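Local coordinates for protein GNAT family acetyltransferase (Mycobacterium smegmatis, PDB 6C30) that probably transfers an acetyl group from acetyl-coenzyme A to an amino group of its substrate, as a RimJ-type N-acetyltransferase of the GNAT family, at residues Ala8-Pro11 / Gly12-Asp15; Gly28-Pro31 / Val32-Arg35. One frame throughout, in Å; residues are numbered along the deposited sequence.

Interaction 1 (Ala8-Pro11 / Gly12-Asp15); sequences AVHP and GWPD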
loop_
_atom_site.group_PDB
_atom_site.type_symbol
_atom_site.label_atom_id
_atom_site.label_comp_id
_atom_site.label_asym_id
_atom_site.label_seq_id
_atom_site.Cartn_x
_atom_site.Cartn_y
_atom_site.Cartn_z
ATOM N N ALA A 8 -12.484 -9.416 18.822
ATOM C CA ALA A 8 -13.279 -10.592 19.129
ATOM C C ALA A 8 -14.362 -10.717 18.067
ATOM O O ALA A 8 -14.620 -11.801 17.544
ATOM C CB ALA A 8 -13.887 -10.495 20.522
ATOM N N VAL A 9 -14.974 -9.580 17.742
ATOM C CA VAL A 9 -16.091 -9.528 16.810
ATOM C C VAL A 9 -15.625 -9.674 15.366
ATOM O O VAL A 9 -16.264 -10.360 14.568
ATOM C CB VAL A 9 -16.878 -8.205 16.956
ATOM C CG1 VAL A 9 -18.042 -8.159 15.975
ATOM C CG2 VAL A 9 -17.373 -8.036 18.387
ATOM N N HIS A 10 -14.508 -9.034 15.027
ATOM C CA HIS A 10 -14.034 -9.074 13.647
ATOM C C HIS A 10 -12.537 -9.351 13.537
ATOM O O HIS A 10 -11.764 -8.492 13.125
ATOM C CB HIS A 10 -14.405 -7.770 12.915
ATOM C CG HIS A 10 -14.048 -6.510 13.648
ATOM N ND1 HIS A 10 -12.785 -5.955 13.616
ATOM C CD2 HIS A 10 -14.809 -5.665 14.386
ATOM C CE1 HIS A 10 -12.777 -4.839 14.323
ATOM N NE2 HIS A 10 -13.992 -4.639 14.802
ATOM N N PRO A 11 -12.125 -10.584 13.871
ATOM C CA PRO A 11 -10.705 -10.939 13.796
ATOM C C PRO A 11 -10.143 -10.757 12.384
ATOM O O PRO A 11 -10.808 -11.109 11.410
ATOM C CB PRO A 11 -10.689 -12.418 14.205
ATOM C CG PRO A 11 -12.077 -12.903 13.917
ATOM C CD PRO A 11 -12.967 -11.744 14.218
ATOM N N GLY A 12 -8.942 -10.201 12.279
ATOM C CA GLY A 12 -8.301 -10.034 10.989
ATOM C C GLY A 12 -8.807 -8.834 10.209
ATOM O O GLY A 12 -8.448 -8.663 9.051
ATOM N N TRP A 13 -9.617 -7.997 10.851
ATOM C CA TRP A 13 -10.154 -6.794 10.206
ATOM C C TRP A 13 -10.095 -5.585 11.139
ATOM O O TRP A 13 -10.426 -5.703 12.318
ATOM C CB TRP A 13 -11.603 -7.011 9.760
ATOM C CG TRP A 13 -12.152 -5.797 9.078
ATOM C CD1 TRP A 13 -12.890 -4.797 9.638
ATOM C CD2 TRP A 13 -11.957 -5.436 7.711
ATOM N NE1 TRP A 13 -13.173 -3.832 8.698
ATOM C CE2 TRP A 13 -12.617 -4.208 7.502
ATOM C CE3 TRP A 13 -11.289 -6.040 6.638
ATOM C CZ2 TRP A 13 -12.641 -3.576 6.258
ATOM C CZ3 TRP A 13 -11.308 -5.406 5.401
ATOM C CH2 TRP A 13 -11.977 -4.190 5.225
ATOM N N PRO A 14 -9.686 -4.413 10.624
ATOM C CA PRO A 14 -9.102 -4.200 9.297
ATOM C C PRO A 14 -7.646 -4.640 9.274
ATOM O O PRO A 14 -7.004 -4.720 10.321
ATOM C CB PRO A 14 -9.237 -2.686 9.084
ATOM C CG PRO A 14 -9.287 -2.108 10.447
ATOM C CD PRO A 14 -9.882 -3.145 11.356
ATOM N N ASP A 15 -7.134 -4.936 8.088
ATOM C CA ASP A 15 -5.747 -5.358 7.936
ATOM C C ASP A 15 -5.369 -5.193 6.480
ATOM O O ASP A 15 -6.243 -4.985 5.624
ATOM C CB ASP A 15 -5.562 -6.815 8.387
ATOM C CG ASP A 15 -4.145 -7.120 8.850
ATOM O OD1 ASP A 15 -3.258 -6.252 8.712
ATOM O OD2 ASP A 15 -3.917 -8.250 9.342
#
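His10 and Trp13 meet because of two first torsions: the imidazole stem of His10 lies between its own backbone N and carbonyl carbon (chi1 49°), while the indole of Trp13 is swung to the far side from its amide nitrogen, beside the carbonyl. The first leans the imidazole over the turn. There ND1 donates to Trp13 O at 2.7 Å, a short but bent bond with an N-H...O angle of 137°. The oxygen lies near the ring plane of His10, whereas the donor stands above the carbonyl plane of Trp13 and not on a lone pair. The indole presents its edge to the imidazole face in an offset edge-to-face pair, the planes at 81°, with Trp13 CD1 4.1 Å from His10 ND1.

The backbone itself forms a type II beta turn from His10 to Trp13, closed by Trp13 N to His10 O at 3.2 Å. Pro11 suits the second position through its fixed phi, and Gly12 takes the positive phi of the third with ease. The Gly12 carbonyl is bonded by His141 NE2. The peptide after Trp13 is cis, which folds Pro14 back so that its CB sits 4.0 Å above the indole plane, over the centre. Trp13 is buried, its ring edge-to-face with Phe90 of the same chain, and packs on Ala219 of the second subunit.

Since ND1 is the donor, it must carry a proton in this conformation; the bond ties the imidazole to the main chain and limits its rotation about chi1 and chi2.

Interaction 2 (Gly28-Pro31 / Val32-Arg35); sequences GLRP and VRMR
Arg30 and Arg33 lay their guanidinium groups flat on one another, with centres 3.5 Å apart and planes only 10° from parallel. Each CZ sits over the centre of the other group, and NH2 of Arg30 comes within 3.3 Å of NH2 of Arg33. The two side chains cross at about a right angle: both set CG between the backbone N and the carbonyl carbon (chi1 51° in Arg30), but Arg30 then bends at chi2, whereas Arg33 runs extended from CG to NE. Arginine suits both places, for its flat, delocalised cation can stack by its face and still offer N-H groups around its rim.

Ion pairs offset the like charges. Arg30 NE is bridged to Glu93, its strongest polar partner, and NH1 to Asp36, whose carboxylate also accepts from the backbone N of Arg33. Arg33 NE makes a long, weak ion pair with Asp95 of the second subunit. Such anions probably make the stacking of two cations tolerable in a buried site.

In the GNAT domain, this is the junction where strand 25-31 ends and the chain runs on toward helix 37-46, so the stack bridges the end of a strand and the loop that follows.

Hydrogen bonds also gather on the carbonyl of Pro31. Arg30 NH1 donates to Pro31 O at 2.9 Å, lying tilted from the carbonyl plane while the oxygen stays in the guanidinium plane. A water gives a second bond to Pro31 O at 2.8 Å and accepts a weak one from Arg33 NH1 at 3.3 Å.

The remaining contacts are nonpolar. Val32, compact and beta-branched, fits against Val91 and Trp71, while the rigid ring of Pro31 meets Trp216 of the second subunit.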
loop_
_atom_site.group_PDB
_atom_site.type_symbol
_atom_site.label_atom_id
_atom_site.label_comp_id
_atom_site.label_asym_id
_atom_site.label_seq_id
_atom_site.Cartn_x
_atom_site.Cartn_y
_atom_site.Cartn_z
ATOM N N GLY A 28 -1.148 -6.435 -3.554
ATOM C CA GLY A 28 -1.491 -6.465 -2.146
ATOM C C GLY A 28 -2.994 -6.304 -1.994
ATOM O O GLY A 28 -3.687 -5.940 -2.958
ATOM N N LEU A 29 -3.489 -6.605 -0.795
ATOM C CA LEU A 29 -4.892 -6.375 -0.413
ATOM C C LEU A 29 -4.962 -5.332 0.679
ATOM O O LEU A 29 -4.173 -5.367 1.618
ATOM C CB LEU A 29 -5.557 -7.656 0.095
ATOM C CG LEU A 29 -5.539 -8.897 -0.803
ATOM C CD1 LEU A 29 -6.328 -10.035 -0.164
ATOM C CD2 LEU A 29 -6.113 -8.554 -2.179
ATOM N N ARG A 30 -5.920 -4.417 0.579
ATOM C CA ARG A 30 -6.157 -3.490 1.686
ATOM C C ARG A 30 -7.644 -3.126 1.724
ATOM O O ARG A 30 -8.363 -3.374 0.755
ATOM C CB ARG A 30 -5.245 -2.249 1.570
ATOM C CG ARG A 30 -5.261 -1.531 0.231
ATOM C CD ARG A 30 -6.445 -0.594 0.128
ATOM N NE ARG A 30 -6.438 0.125 -1.141
ATOM C CZ ARG A 30 -7.488 0.782 -1.627
ATOM N NH1 ARG A 30 -8.624 0.813 -0.937
ATOM N NH2 ARG A 30 -7.402 1.414 -2.793
ATOM N N PRO A 31 -8.124 -2.564 2.849
ATOM C CA PRO A 31 -9.570 -2.304 2.957
ATOM C C PRO A 31 -10.137 -1.339 1.919
ATOM O O PRO A 31 -9.487 -0.366 1.559
ATOM C CB PRO A 31 -9.707 -1.699 4.358
ATOM C CG PRO A 31 -8.566 -2.301 5.132
ATOM C CD PRO A 31 -7.426 -2.344 4.133
ATOM N N VAL A 32 -11.355 -1.590 1.458
ATOM C CA VAL A 32 -12.096 -0.584 0.695
ATOM C C VAL A 32 -12.162 0.728 1.470
ATOM O O VAL A 32 -12.215 0.734 2.709
ATOM C CB VAL A 32 -13.551 -1.031 0.363
ATOM C CG1 VAL A 32 -13.574 -2.199 -0.618
ATOM C CG2 VAL A 32 -14.326 -1.369 1.628
ATOM N N ARG A 33 -12.171 1.836 0.744
ATOM C CA ARG A 33 -12.306 3.134 1.396
ATOM C C ARG A 33 -13.041 4.100 0.482
ATOM O O ARG A 33 -13.171 3.863 -0.735
ATOM C CB ARG A 33 -10.936 3.686 1.799
ATOM C CG ARG A 33 -10.020 3.962 0.630
ATOM C CD ARG A 33 -8.608 4.320 1.126
ATOM N NE ARG A 33 -7.695 4.326 -0.005
ATOM C CZ ARG A 33 -6.510 3.722 -0.038
ATOM N NH1 ARG A 33 -6.034 3.039 1.000
ATOM N NH2 ARG A 33 -5.797 3.803 -1.144
ATOM N N MET A 34 -13.534 5.193 1.061
ATOM C CA MET A 34 -14.355 6.132 0.297
ATOM C C MET A 34 -13.646 6.726 -0.917
ATOM O O MET A 34 -14.275 6.951 -1.949
ATOM C CB MET A 34 -14.866 7.271 1.206
ATOM C CG MET A 34 -15.791 6.796 2.306
ATOM S SD MET A 34 -17.312 6.117 1.623
ATOM C CE MET A 34 -18.053 5.409 3.072
ATOM N N ARG A 35 -12.339 6.960 -0.813
ATOM C CA ARG A 35 -11.600 7.550 -1.919
ATOM C C ARG A 35 -11.476 6.624 -3.131
ATOM O O ARG A 35 -11.003 7.049 -4.180
ATOM C CB ARG A 35 -10.207 7.977 -1.452
ATOM C CG ARG A 35 -10.204 9.214 -0.557
ATOM C CD ARG A 35 -9.518 10.365 -1.268
ATOM N NE ARG A 35 -9.710 11.649 -0.601
ATOM C CZ ARG A 35 -8.895 12.145 0.323
ATOM N NH1 ARG A 35 -7.833 11.448 0.727
ATOM N NH2 ARG A 35 -9.149 13.334 0.856
HETATM O O HOH W 1 -8.117 1.500 3.054
#

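Interaction 1 comes first along the chain, in the loop before strand 17-22, and interaction 2 follows where strand 25-31 gives way to the loop before helix 37-46. Strands 17-22 and 25-31 pair antiparallel, which brings the chain back, so that the two centres lie about 15 Å apart and the contacts touch. Pro31 is the meeting point: its CD packs 3.3 Å from Asp15 O, its CB lies 3.5 Å from Trp13 CH2, its CG 4.0 Å from Pro14 CB. Trp13 also reaches strand 88-94, the neighbour of 25-31 in the sheet. The N-terminal loop is thus packed against strands 25-31 and 88-94, and both contacts contribute to the interface between the two subunits.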